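Local atomic coordinates of extracellular solute-binding protein family 1 (Pseudothermotoga lettingae, PDB entry 5CI5), a protein that binds a monosaccharide, here alpha-D-tagatopyranose, in its ligand pocket and probably delivers sugars to an ABC transporter for uptake. Residues A[136-141]-A[294-299]; A[264-269]-A[355-360]; A[213-218]-A[407-412]; A[191-196]-A[381-386]. One frame throughout, in Å; residues are numbered along the deposited sequence.

Contacts 1, 2 and 4 are buried, whereas contact 3 is only partly buried, its centre about 22 Å from the centre of the chain. Contact 1 is a strand pairing that carries charged groups to the sugar; contact 2 puts Trp-267 on the same sugar, and Leu-140 of contact 1 packs on Ile-360 of contact 2. Contact 4 meets contact 1 through Leu-194, which lies against Arg-139 and Val-297, but its own interface is mainly apolar, between crossed helices. Contacts 3 and 4 are linked through the successive helices 376-391 and 397-413. Backbone and ligand hydrogen bonds dominate contact 1, aromatic packing contact 2, a side-chain amide bond with a bridging water contact 3, and apolar and methyl-on-ring packing contact 4.

Contact 1. Residues A[136-141]-A[294-299]; sequences TDCRLL and PASVLG. With T6T (alpha-D-tagatopyranose), chain C.
An antiparallel strand pairing at the sugar pocket of this periplasmic-binding-protein fold joins 136-141 to 294-299. Asp-137 and Gly-299 form a hydrogen-bonded pair, Cys-138 and Leu-298 a non-hydrogen-bonded one. Gly-299 N reaches Asp-137 O at 3.2 Å with a nearly straight N-H (169°), while the return bond from Asp-137 N is weak. Thr-136 OG1 also donates to Gly-299 O, almost in line with the C=O bond. Farther along, Arg-139 N binds Val-297 O, and the first torsion of Ser-296, with OG anti to the backbone N (chi1 -180°), carries OG across to donate a hydrogen bond to Arg-139 O at 2.8 Å. Facing the sugar, Asp-137 OD2 accepts from both O1 and O3 of tagatose. Arg-139 spans O3 with NH1 and O6 with NH2, and NH2 also has a salt bridge to Glu-247. A water accepts from Arg-139 NH1 and donates to Asp-137 OD1 and, at 2.7 Å, to Val-297 O.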
loop_
_atom_site.group_PDB
_atom_site.type_symbol
_atom_site.label_atom_id
_atom_site.label_comp_id
_atom_site.label_asym_id
_atom_site.label_seq_id
_atom_site.Cartn_x
_atom_site.Cartn_y
_atom_site.Cartn_z
ATOM N N THR A 136 -3.292 -8.191 1.572
ATOM C CA THR A 136 -2.104 -7.796 0.847
ATOM C C THR A 136 -2.495 -7.209 -0.518
ATOM O O THR A 136 -3.694 -7.083 -0.856
ATOM C CB THR A 136 -1.138 -8.996 0.706
ATOM O OG1 THR A 136 0.130 -8.554 0.200
ATOM C CG2 THR A 136 -1.702 -10.124 -0.174
ATOM N N ASP A 137 -1.474 -6.811 -1.261
ATOM C CA ASP A 137 -1.637 -6.164 -2.543
ATOM C C ASP A 137 -0.286 -6.058 -3.232
ATOM O O ASP A 137 0.758 -6.353 -2.641
ATOM C CB ASP A 137 -2.263 -4.760 -2.376
ATOM C CG ASP A 137 -1.376 -3.787 -1.559
ATOM O OD1 ASP A 137 -0.191 -3.632 -1.913
ATOM O OD2 ASP A 137 -1.872 -3.181 -0.559
ATOM N N CYS A 138 -0.316 -5.644 -4.494
ATOM C CA CYS A 138 0.892 -5.126 -5.125
ATOM C C CYS A 138 0.436 -3.937 -5.948
ATOM O O CYS A 138 -0.767 -3.755 -6.195
ATOM C CB CYS A 138 1.623 -6.178 -5.976
ATOM S SG CYS A 138 0.725 -6.821 -7.371
ATOM N N ARG A 139 1.386 -3.099 -6.329
ATOM C CA ARG A 139 1.030 -1.855 -7.007
ATOM C C ARG A 139 1.202 -1.941 -8.500
ATOM O O ARG A 139 2.156 -2.534 -9.027
ATOM C CB ARG A 139 1.828 -0.685 -6.430
ATOM C CG ARG A 139 1.078 0.026 -5.319
ATOM C CD ARG A 139 1.893 1.018 -4.512
ATOM N NE ARG A 139 0.989 1.866 -3.726
ATOM C CZ ARG A 139 0.425 1.522 -2.573
ATOM N NH1 ARG A 139 0.705 0.348 -2.019
ATOM N NH2 ARG A 139 -0.409 2.366 -1.958
ATOM N N LEU A 140 0.221 -1.338 -9.152
ATOM C CA LEU A 140 -0.005 -1.442 -10.595
ATOM C C LEU A 140 -0.481 -0.118 -11.154
ATOM O O LEU A 140 -0.775 0.819 -10.401
ATOM C CB LEU A 140 -1.047 -2.521 -10.900
ATOM C CG LEU A 140 -0.759 -3.930 -10.388
ATOM C CD1 LEU A 140 -2.043 -4.731 -10.332
ATOM C CD2 LEU A 140 0.252 -4.601 -11.277
ATOM N N LEU A 141 -0.553 -0.052 -12.478
ATOM C CA LEU A 141 -1.285 1.028 -13.122
ATOM C C LEU A 141 -2.778 0.740 -12.981
ATOM O O LEU A 141 -3.254 -0.310 -13.408
ATOM C CB LEU A 141 -0.899 1.152 -14.582
ATOM C CG LEU A 141 -1.545 2.284 -15.346
ATOM C CD1 LEU A 141 -0.926 3.615 -14.941
ATOM C CD2 LEU A 141 -1.437 2.065 -16.849
ATOM N N PRO A 294 10.519 -4.402 -15.463
ATOM C CA PRO A 294 9.212 -4.417 -14.808
ATOM C C PRO A 294 9.344 -4.270 -13.307
ATOM O O PRO A 294 10.254 -4.851 -12.708
ATOM C CB PRO A 294 8.646 -5.789 -15.161
ATOM C CG PRO A 294 9.453 -6.277 -16.291
ATOM C CD PRO A 294 10.792 -5.668 -16.163
ATOM N N ALA A 295 8.427 -3.517 -12.710
ATOM C CA ALA A 295 8.439 -3.313 -11.261
ATOM C C ALA A 295 7.049 -3.263 -10.658
ATOM O O ALA A 295 6.110 -2.738 -11.247
ATOM C CB ALA A 295 9.182 -2.018 -10.920
ATOM N N SER A 296 6.982 -3.764 -9.438
ATOM C CA SER A 296 5.832 -3.602 -8.582
ATOM C C SER A 296 6.363 -3.575 -7.167
ATOM O O SER A 296 7.440 -4.113 -6.903
ATOM C CB SER A 296 4.819 -4.731 -8.789
ATOM O OG SER A 296 3.673 -4.591 -7.956
ATOM N N VAL A 297 5.630 -2.921 -6.274
ATOM C CA VAL A 297 5.956 -2.883 -4.852
ATOM C C VAL A 297 4.841 -3.597 -4.065
ATOM O O VAL A 297 3.647 -3.432 -4.360
ATOM C CB VAL A 297 6.137 -1.425 -4.313
ATOM C CG1 VAL A 297 6.434 -1.407 -2.826
ATOM C CG2 VAL A 297 7.260 -0.720 -5.085
ATOM N N LEU A 298 5.266 -4.383 -3.078
ATOM C CA LEU A 298 4.417 -5.179 -2.208
ATOM C C LEU A 298 3.820 -4.309 -1.095
ATOM O O LEU A 298 4.510 -3.438 -0.530
ATOM C CB LEU A 298 5.263 -6.287 -1.587
ATOM C CG LEU A 298 4.628 -7.284 -0.631
ATOM C CD1 LEU A 298 3.608 -8.130 -1.379
ATOM C CD2 LEU A 298 5.725 -8.170 -0.029
ATOM N N GLY A 299 2.563 -4.559 -0.753
ATOM C CA GLY A 299 1.936 -3.884 0.367
ATOM C C GLY A 299 0.875 -4.712 1.069
ATOM O O GLY A 299 0.649 -5.886 0.764
HETATM O O3 T6T C . -0.353 -1.077 0.158
HETATM C C3 T6T C . -0.936 -0.707 1.403
HETATM C C4 T6T C . 0.172 -0.231 2.341
HETATM O O4 T6T C . 1.193 -1.233 2.441
HETATM C C5 T6T C . 0.733 1.061 1.786
HETATM O O5 T6T C . 1.770 1.556 2.635
HETATM C C6 T6T C . -0.379 2.092 1.621
HETATM O O6 T6T C . -1.363 1.574 0.728
HETATM C C2 T6T C . -1.963 0.356 1.179
HETATM O O2 T6T C . -2.672 0.601 2.399
HETATM C C1 T6T C . -2.984 -0.068 0.100
HETATM O O1 T6T C . -3.601 -1.274 0.363
HETATM O O HOH W 1 1.852 -2.097 -2.809
HETATM O O HOH W 2 3.323 -2.715 -11.520
#

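Contact 2. Residues A[264-269]-A[355-360]; sequences GGPWSF and VKWQII. With T6T (alpha-D-tagatopyranose), chain C.
Phe-269 pushes its ring into a hollow on helix 355-363 walled by Lys-356, Trp-357 and Ile-360. Over the centre of one ring face lies Lys-356 CE, 3.6 Å from the centroid and 10° off the normal, a CH-pi contact. The lysine chain bends at its last two torsions, which lays its last carbons across the ring; NZ, 4.9 Å from the centroid, adds a longer cation-pi contact while pairing with Asp-354. The opposite face of Phe-269 is backed by Pro-266 CA. Toward Trp-357 the phenyl ring turns its edge, an offset edge-to-face pair with planes at 84° and Phe-269 CE2 3.7 Å from Trp-357 NE1. Ile-360 CD1 packs beside them, 3.6 Å from Phe-269 CE2. Pro-266 is the second bump: its CB presses on the far end of the indole, 3.4 Å from Trp-357 CH2, and also meets Ile-360 CD1. The type I turn from Gly-265 to Ser-268 presents Pro-266 and leads straight into Phe-269, while Trp-267 points away from the helix and carries tagatose C1 over one indole face. The contact thus joins helix 355-363 to the turn and helix 268-275, with strand 283-286 beside Phe-269 and Lys-356, and strand 128-138 beside Pro-266.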
loop_
_atom_site.group_PDB
_atom_site.type_symbol
_atom_site.label_atom_id
_atom_site.label_comp_id
_atom_site.label_asym_id
_atom_site.label_seq_id
_atom_site.Cartn_x
_atom_site.Cartn_y
_atom_site.Cartn_z
ATOM N N GLY A 264 -2.279 2.181 -8.229
ATOM C CA GLY A 264 -3.268 1.565 -7.367
ATOM C C GLY A 264 -3.109 0.062 -7.367
ATOM O O GLY A 264 -2.056 -0.464 -7.709
ATOM N N GLY A 265 -4.173 -0.637 -7.008
ATOM C CA GLY A 265 -4.100 -2.082 -6.845
ATOM C C GLY A 265 -5.406 -2.631 -6.303
ATOM O O GLY A 265 -6.436 -1.947 -6.346
ATOM N N PRO A 266 -5.387 -3.869 -5.782
ATOM C CA PRO A 266 -6.673 -4.514 -5.456
ATOM C C PRO A 266 -7.472 -3.857 -4.341
ATOM O O PRO A 266 -8.690 -4.021 -4.337
ATOM C CB PRO A 266 -6.243 -5.953 -5.088
ATOM C CG PRO A 266 -4.789 -5.879 -4.785
ATOM C CD PRO A 266 -4.265 -4.812 -5.728
ATOM N N TRP A 267 -6.850 -3.093 -3.437
ATOM C CA TRP A 267 -7.635 -2.339 -2.442
ATOM C C TRP A 267 -8.491 -1.253 -3.100
ATOM O O TRP A 267 -9.511 -0.830 -2.545
ATOM C CB TRP A 267 -6.722 -1.705 -1.382
ATOM C CG TRP A 267 -5.937 -0.559 -1.910
ATOM C CD1 TRP A 267 -6.255 0.762 -1.807
ATOM C CD2 TRP A 267 -4.706 -0.618 -2.632
ATOM N NE1 TRP A 267 -5.309 1.532 -2.435
ATOM C CE2 TRP A 267 -4.343 0.709 -2.957
ATOM C CE3 TRP A 267 -3.872 -1.665 -3.044
ATOM C CZ2 TRP A 267 -3.194 1.007 -3.678
ATOM C CZ3 TRP A 267 -2.726 -1.362 -3.737
ATOM C CH2 TRP A 267 -2.391 -0.036 -4.045
ATOM N N SER A 268 -8.073 -0.804 -4.282
ATOM C CA SER A 268 -8.751 0.244 -5.001
ATOM C C SER A 268 -10.125 -0.166 -5.478
ATOM O O SER A 268 -10.981 0.682 -5.716
ATOM C CB SER A 268 -7.957 0.669 -6.233
ATOM O OG SER A 268 -6.625 0.995 -5.910
ATOM N N PHE A 269 -10.321 -1.467 -5.670
ATOM C CA PHE A 269 -11.505 -1.924 -6.384
ATOM C C PHE A 269 -12.815 -1.654 -5.625
ATOM O O PHE A 269 -13.697 -0.994 -6.181
ATOM C CB PHE A 269 -11.372 -3.400 -6.731
ATOM C CG PHE A 269 -10.168 -3.743 -7.570
ATOM C CD1 PHE A 269 -9.456 -2.786 -8.283
ATOM C CD2 PHE A 269 -9.763 -5.060 -7.664
ATOM C CE1 PHE A 269 -8.361 -3.152 -9.064
ATOM C CE2 PHE A 269 -8.672 -5.413 -8.455
ATOM C CZ PHE A 269 -7.974 -4.472 -9.142
ATOM N N VAL A 355 -10.330 -10.555 -15.146
ATOM C CA VAL A 355 -9.017 -10.328 -15.769
ATOM C C VAL A 355 -8.148 -9.437 -14.904
ATOM O O VAL A 355 -6.921 -9.624 -14.875
ATOM C CB VAL A 355 -9.110 -9.706 -17.191
ATOM C CG1 VAL A 355 -9.729 -8.324 -17.162
ATOM C CG2 VAL A 355 -7.716 -9.649 -17.836
ATOM N N LYS A 356 -8.764 -8.498 -14.179
ATOM C CA LYS A 356 -8.004 -7.632 -13.286
ATOM C C LYS A 356 -7.143 -8.477 -12.370
ATOM O O LYS A 356 -6.000 -8.164 -12.070
ATOM C CB LYS A 356 -8.911 -6.741 -12.418
ATOM C CG LYS A 356 -9.645 -5.664 -13.162
ATOM C CD LYS A 356 -10.213 -4.584 -12.214
ATOM C CE LYS A 356 -11.102 -5.147 -11.099
ATOM N NZ LYS A 356 -12.386 -5.658 -11.607
ATOM N N TRP A 357 -7.699 -9.581 -11.919
ATOM C CA TRP A 357 -6.995 -10.364 -10.914
ATOM C C TRP A 357 -5.911 -11.264 -11.511
ATOM O O TRP A 357 -4.936 -11.593 -10.830
ATOM C CB TRP A 357 -7.999 -11.167 -10.110
ATOM C CG TRP A 357 -8.637 -10.287 -9.128
ATOM C CD1 TRP A 357 -9.777 -9.587 -9.281
ATOM C CD2 TRP A 357 -8.138 -9.967 -7.824
ATOM N NE1 TRP A 357 -10.045 -8.855 -8.149
ATOM C CE2 TRP A 357 -9.039 -9.076 -7.241
ATOM C CE3 TRP A 357 -7.004 -10.356 -7.098
ATOM C CZ2 TRP A 357 -8.861 -8.567 -5.961
ATOM C CZ3 TRP A 357 -6.825 -9.844 -5.834
ATOM C CH2 TRP A 357 -7.749 -8.973 -5.275
ATOM N N GLN A 358 -6.042 -11.626 -12.782
ATOM C CA GLN A 358 -5.001 -12.414 -13.426
ATOM C C GLN A 358 -3.695 -11.661 -13.376
ATOM O O GLN A 358 -2.638 -12.219 -13.067
ATOM C CB GLN A 358 -5.359 -12.735 -14.882
ATOM C CG GLN A 358 -4.319 -13.612 -15.593
ATOM C CD GLN A 358 -3.939 -13.082 -16.965
ATOM O OE1 GLN A 358 -2.808 -12.628 -17.174
ATOM N NE2 GLN A 358 -4.881 -13.133 -17.909
ATOM N N ILE A 359 -3.790 -10.373 -13.673
ATOM C CA ILE A 359 -2.642 -9.510 -13.720
ATOM C C ILE A 359 -2.006 -9.363 -12.329
ATOM O O ILE A 359 -0.782 -9.330 -12.174
ATOM C CB ILE A 359 -3.069 -8.133 -14.306
ATOM C CG1 ILE A 359 -3.602 -8.336 -15.738
ATOM C CG2 ILE A 359 -1.926 -7.193 -14.298
ATOM C CD1 ILE A 359 -4.314 -7.113 -16.383
ATOM N N ILE A 360 -2.851 -9.284 -11.316
ATOM C CA ILE A 360 -2.397 -9.136 -9.936
ATOM C C ILE A 360 -1.641 -10.380 -9.494
ATOM O O ILE A 360 -0.528 -10.298 -8.979
ATOM C CB ILE A 360 -3.584 -8.855 -9.006
ATOM C CG1 ILE A 360 -4.181 -7.492 -9.331
ATOM C CG2 ILE A 360 -3.162 -8.868 -7.538
ATOM C CD1 ILE A 360 -5.546 -7.215 -8.726
HETATM O O3 T6T C . -0.353 -1.077 0.158
HETATM C C3 T6T C . -0.936 -0.707 1.403
HETATM C C4 T6T C . 0.172 -0.231 2.341
HETATM O O4 T6T C . 1.193 -1.233 2.441
HETATM C C5 T6T C . 0.733 1.061 1.786
HETATM O O5 T6T C . 1.770 1.556 2.635
HETATM C C6 T6T C . -0.379 2.092 1.621
HETATM O O6 T6T C . -1.363 1.574 0.728
HETATM C C2 T6T C . -1.963 0.356 1.179
HETATM O O2 T6T C . -2.672 0.601 2.399
HETATM C C1 T6T C . -2.984 -0.068 0.100
HETATM O O1 T6T C . -3.601 -1.274 0.363
#

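Contact 3. Residues A[213-218]-A[407-412]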
loop_
_atom_site.group_PDB
_atom_site.type_symbol
_atom_site.label_atom_id
_atom_site.label_comp_id
_atom_site.label_asym_id
_atom_site.label_seq_id
_atom_site.Cartn_x
_atom_site.Cartn_y
_atom_site.Cartn_z
ATOM N N SER A 213 22.565 -1.772 4.469
ATOM C CA SER A 213 23.508 -0.947 5.206
ATOM C C SER A 213 23.611 0.490 4.703
ATOM O O SER A 213 24.047 1.387 5.440
ATOM C CB SER A 213 24.894 -1.600 5.171
ATOM O OG SER A 213 25.465 -1.587 3.883
ATOM N N LYS A 214 23.161 0.713 3.469
ATOM C CA LYS A 214 23.511 1.895 2.715
ATOM C C LYS A 214 22.384 2.245 1.730
ATOM O O LYS A 214 21.725 1.354 1.202
ATOM C CB LYS A 214 24.833 1.633 1.961
ATOM C CG LYS A 214 25.344 2.729 1.053
ATOM C CD LYS A 214 26.706 2.346 0.454
ATOM C CE LYS A 214 27.074 3.180 -0.766
ATOM N NZ LYS A 214 26.108 2.983 -1.903
ATOM N N ALA A 215 22.184 3.532 1.482
ATOM C CA ALA A 215 21.321 3.967 0.391
ATOM C C ALA A 215 21.896 3.555 -0.949
ATOM O O ALA A 215 23.115 3.573 -1.165
ATOM C CB ALA A 215 21.113 5.469 0.436
ATOM N N ALA A 216 21.012 3.195 -1.862
ATOM C CA ALA A 216 21.416 2.768 -3.199
ATOM C C ALA A 216 20.759 3.633 -4.277
ATOM O O ALA A 216 21.130 3.552 -5.445
ATOM C CB ALA A 216 21.078 1.302 -3.417
ATOM N N PHE A 217 19.788 4.461 -3.905
ATOM C CA PHE A 217 19.015 5.201 -4.913
ATOM C C PHE A 217 19.720 6.433 -5.471
ATOM O O PHE A 217 19.248 6.978 -6.461
ATOM C CB PHE A 217 17.636 5.626 -4.364
ATOM C CG PHE A 217 17.689 6.534 -3.137
ATOM C CD1 PHE A 217 17.742 7.908 -3.272
ATOM C CD2 PHE A 217 17.647 6.009 -1.848
ATOM C CE1 PHE A 217 17.761 8.728 -2.159
ATOM C CE2 PHE A 217 17.683 6.831 -0.746
ATOM C CZ PHE A 217 17.740 8.191 -0.903
ATOM N N ASP A 218 20.816 6.895 -4.859
ATOM C CA ASP A 218 21.576 8.034 -5.420
ATOM C C ASP A 218 22.510 7.503 -6.511
ATOM O O ASP A 218 23.737 7.378 -6.330
ATOM C CB ASP A 218 22.367 8.795 -4.345
ATOM C CG ASP A 218 22.986 10.119 -4.874
ATOM O OD1 ASP A 218 22.668 10.540 -6.006
ATOM O OD2 ASP A 218 23.791 10.765 -4.158
ATOM N N ASN A 407 21.170 11.557 4.226
ATOM C CA ASN A 407 20.380 11.440 5.439
ATOM C C ASN A 407 20.009 9.994 5.720
ATOM O O ASN A 407 19.979 9.551 6.873
ATOM C CB ASN A 407 19.125 12.296 5.340
ATOM C CG ASN A 407 19.424 13.772 5.434
ATOM O OD1 ASN A 407 20.516 14.178 5.846
ATOM N ND2 ASN A 407 18.456 14.595 5.043
ATOM N N VAL A 408 19.708 9.241 4.670
ATOM C CA VAL A 408 19.405 7.823 4.844
ATOM C C VAL A 408 20.637 7.087 5.395
ATOM O O VAL A 408 20.518 6.231 6.278
ATOM C CB VAL A 408 18.929 7.200 3.523
ATOM C CG1 VAL A 408 18.957 5.670 3.583
ATOM C CG2 VAL A 408 17.529 7.699 3.197
ATOM N N ASN A 409 21.822 7.419 4.901
ATOM C CA ASN A 409 23.010 6.735 5.396
ATOM C C ASN A 409 23.284 7.063 6.861
ATOM O O ASN A 409 23.762 6.201 7.603
ATOM C CB ASN A 409 24.226 7.075 4.531
ATOM C CG ASN A 409 24.192 6.374 3.198
ATOM O OD1 ASN A 409 23.501 5.369 3.024
ATOM N ND2 ASN A 409 24.962 6.883 2.243
ATOM N N LYS A 410 22.972 8.286 7.283
ATOM C CA LYS A 410 23.125 8.659 8.688
ATOM C C LYS A 410 22.108 7.904 9.557
ATOM O O LYS A 410 22.434 7.425 10.647
ATOM C CB LYS A 410 22.979 10.171 8.854
ATOM C CG LYS A 410 24.193 10.953 8.301
ATOM C CD LYS A 410 23.966 12.480 8.198
ATOM C CE LYS A 410 25.116 13.191 7.439
ATOM N NZ LYS A 410 26.451 13.097 8.133
ATOM N N ILE A 411 20.888 7.784 9.053
ATOM C CA ILE A 411 19.854 7.033 9.740
ATOM C C ILE A 411 20.298 5.591 9.939
ATOM O O ILE A 411 20.093 5.019 11.017
ATOM C CB ILE A 411 18.529 7.083 8.941
ATOM C CG1 ILE A 411 17.889 8.470 9.062
ATOM C CG2 ILE A 411 17.561 5.994 9.393
ATOM C CD1 ILE A 411 16.819 8.779 7.987
ATOM N N LEU A 412 20.913 5.006 8.917
ATOM C CA LEU A 412 21.283 3.601 8.957
ATOM C C LEU A 412 22.512 3.378 9.834
ATOM O O LEU A 412 22.739 2.271 10.319
ATOM C CB LEU A 412 21.541 3.072 7.552
ATOM C CG LEU A 412 20.238 2.927 6.749
ATOM C CD1 LEU A 412 20.571 2.730 5.282
ATOM C CD2 LEU A 412 19.362 1.796 7.254
HETATM O O HOH W 3 24.748 5.743 -0.483
#
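Asn-409 reaches from helix 397-413 to the irregular loop 213-218, and its OD1 accepts a hydrogen bond from Ala-215 N at 2.7 Å. The bond is almost straight (177°) and lies in the plane of the side-chain amide. The other end of that amide is used too: ND2 donates to a water at 3.0 Å, and this water donates to Ala-215 O, so the asparagine meets the N-H directly and the C=O through the water. Lys-214, bent only at its last torsion, brings NZ to the same Ala-215 O, at 3.1 Å. Beside these polar bonds the contact turns apolar. Val-408 splits its two methyl groups, CG1 against Ala-215 CB at 3.8 Å and CG2 at the edge of the Phe-217 ring, 4.0 Å from CE2. One helical turn beyond Val-408, Leu-412 sets CB and CD1 against Ser-213 O, each at 3.7 Å. In the next shell, Ser-213 OG is held by Asp-211. The 213-218 loop leads from helix 190-202 into helix 220-234, with Phe-217 wedged among Tyr-196 and Leu-200 of the former, Ile-383 of helix 376-391, and Ile-401 and Ala-404 of helix 397-413.

Contact 4. Residues A[191-196]-A[381-386]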
loop_
_atom_site.group_PDB
_atom_site.type_symbol
_atom_site.label_atom_id
_atom_site.label_comp_id
_atom_site.label_asym_id
_atom_site.label_seq_id
_atom_site.Cartn_x
_atom_site.Cartn_y
_atom_site.Cartn_z
ATOM N N HIS A 191 2.470 7.309 0.143
ATOM C CA HIS A 191 2.168 7.165 -1.286
ATOM C C HIS A 191 3.310 7.738 -2.138
ATOM O O HIS A 191 3.630 7.237 -3.220
ATOM C CB HIS A 191 0.876 7.885 -1.714
ATOM C CG HIS A 191 -0.304 7.693 -0.814
ATOM N ND1 HIS A 191 -0.494 8.439 0.330
ATOM C CD2 HIS A 191 -1.405 6.912 -0.938
ATOM C CE1 HIS A 191 -1.643 8.102 0.887
ATOM N NE2 HIS A 191 -2.214 7.169 0.140
ATOM N N THR A 192 3.889 8.838 -1.686
ATOM C CA THR A 192 4.941 9.505 -2.437
ATOM C C THR A 192 6.234 8.671 -2.489
ATOM O O THR A 192 6.871 8.532 -3.537
ATOM C CB THR A 192 5.178 10.887 -1.832
ATOM O OG1 THR A 192 3.956 11.623 -1.962
ATOM C CG2 THR A 192 6.348 11.633 -2.534
ATOM N N THR A 193 6.576 8.034 -1.381
ATOM C CA THR A 193 7.680 7.094 -1.376
ATOM C C THR A 193 7.407 5.926 -2.288
ATOM O O THR A 193 8.283 5.493 -3.026
ATOM C CB THR A 193 7.952 6.574 0.026
ATOM O OG1 THR A 193 8.299 7.705 0.815
ATOM C CG2 THR A 193 9.114 5.540 0.061
ATOM N N LEU A 194 6.199 5.390 -2.209
ATOM C CA LEU A 194 5.846 4.256 -3.043
ATOM C C LEU A 194 5.890 4.623 -4.508
ATOM O O LEU A 194 6.350 3.825 -5.336
ATOM C CB LEU A 194 4.462 3.716 -2.647
ATOM C CG LEU A 194 4.396 3.018 -1.288
ATOM C CD1 LEU A 194 2.968 2.955 -0.803
ATOM C CD2 LEU A 194 5.009 1.638 -1.367
ATOM N N GLY A 195 5.426 5.823 -4.844
ATOM C CA GLY A 195 5.488 6.306 -6.222
ATOM C C GLY A 195 6.930 6.379 -6.702
ATOM O O GLY A 195 7.285 5.868 -7.763
ATOM N N TYR A 196 7.786 7.021 -5.919
ATOM C CA TYR A 196 9.173 7.089 -6.301
ATOM C C TYR A 196 9.795 5.686 -6.453
ATOM O O TYR A 196 10.513 5.418 -7.425
ATOM C CB TYR A 196 9.979 7.924 -5.297
ATOM C CG TYR A 196 11.438 7.911 -5.672
ATOM C CD1 TYR A 196 11.877 8.541 -6.848
ATOM C CD2 TYR A 196 12.355 7.242 -4.907
ATOM C CE1 TYR A 196 13.202 8.487 -7.230
ATOM C CE2 TYR A 196 13.685 7.196 -5.276
ATOM C CZ TYR A 196 14.089 7.824 -6.429
ATOM O OH TYR A 196 15.427 7.758 -6.797
ATOM N N GLU A 381 10.396 9.020 5.126
ATOM C CA GLU A 381 10.316 10.462 5.324
ATOM C C GLU A 381 11.328 11.226 4.446
ATOM O O GLU A 381 11.005 12.276 3.910
ATOM C CB GLU A 381 10.537 10.809 6.802
ATOM C CG GLU A 381 10.819 12.283 7.085
ATOM C CD GLU A 381 9.691 13.197 6.657
ATOM O OE1 GLU A 381 8.575 12.686 6.447
ATOM O OE2 GLU A 381 9.920 14.431 6.537
ATOM N N GLN A 382 12.533 10.686 4.285
ATOM C CA GLN A 382 13.536 11.324 3.428
ATOM C C GLN A 382 13.151 11.320 1.945
ATOM O O GLN A 382 13.420 12.286 1.219
ATOM C CB GLN A 382 14.892 10.653 3.606
ATOM C CG GLN A 382 15.453 10.836 5.001
ATOM C CD GLN A 382 15.706 12.305 5.294
ATOM O OE1 GLN A 382 16.186 13.046 4.428
ATOM N NE2 GLN A 382 15.326 12.739 6.465
ATOM N N ILE A 383 12.513 10.238 1.508
ATOM C CA ILE A 383 12.101 10.103 0.121
ATOM C C ILE A 383 10.951 11.097 -0.147
ATOM O O ILE A 383 10.930 11.800 -1.167
ATOM C CB ILE A 383 11.667 8.652 -0.204
ATOM C CG1 ILE A 383 12.832 7.673 0.025
ATOM C CG2 ILE A 383 11.138 8.568 -1.624
ATOM C CD1 ILE A 383 14.050 7.942 -0.844
ATOM N N GLN A 384 9.999 11.183 0.787
ATOM C CA GLN A 384 8.891 12.128 0.660
ATOM C C GLN A 384 9.424 13.564 0.509
ATOM O O GLN A 384 8.992 14.321 -0.369
ATOM C CB GLN A 384 7.964 12.033 1.874
ATOM C CG GLN A 384 7.224 10.691 1.959
ATOM C CD GLN A 384 6.616 10.439 3.325
ATOM O OE1 GLN A 384 6.611 9.304 3.827
ATOM N NE2 GLN A 384 6.164 11.497 3.958
ATOM N N THR A 385 10.348 13.940 1.388
ATOM C CA THR A 385 10.904 15.282 1.375
ATOM C C THR A 385 11.661 15.566 0.065
ATOM O O THR A 385 11.516 16.623 -0.535
ATOM C CB THR A 385 11.820 15.481 2.599
ATOM O OG1 THR A 385 11.031 15.389 3.796
ATOM C CG2 THR A 385 12.536 16.847 2.545
HETATM N N MSE A 386 12.429 14.586 -0.385
HETATM C CA MSE A 386 13.157 14.657 -1.644
HETATM C C MSE A 386 12.208 15.034 -2.790
HETATM O O MSE A 386 12.433 16.020 -3.531
HETATM C CB MSE A 386 13.832 13.312 -1.907
HETATM C CG MSE A 386 14.625 13.263 -3.171
HETATM SE SE MSE A 386 15.215 11.477 -3.551
HETATM C CE MSE A 386 13.488 10.673 -3.921
#
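Tyr-196 and selenomethionine Met-386 make the aromatic part of this contact. The terminal methyl CE sits squarely over the phenol ring, 3.6 Å from its centroid and 6° off the normal, a CH-pi contact; SE is farther above the same face, at 5.0 Å, in a Met-aromatic arrangement. The bend of Met-386 at chi3 (68°), after an extended start, turns the methyl onto the ring. Among purely apolar contacts, Ile-383 leads: its CG2 branch reaches Tyr-196 CD2 at 3.7 Å and also lies on the backbone CA of Thr-193, at the place where the two helices are nearest. Thr-192 contributes more loosely, its CG2 4.1 Å from Gln-384 CA. This is a steep helix-helix crossing, with short-segment axes 8.3 Å apart and inclined at 80°, that lays helix 376-391 across helix 190-202, whose Leu-194, pointing away from helix 376-391, touches the bound sugar. The polar atoms find partners beyond the two segments. Thr-193 OG1 touches Ile-383 CB and Gln-384 CG, 3.4 Å from the latter, but its hydrogen bond is to Ser-380 OG, to which Gln-384 OE1 is also bonded. Tyr-196 OH bonds to the carbonyl of Gly-222, and Thr-192 OG1 to that of Thr-187.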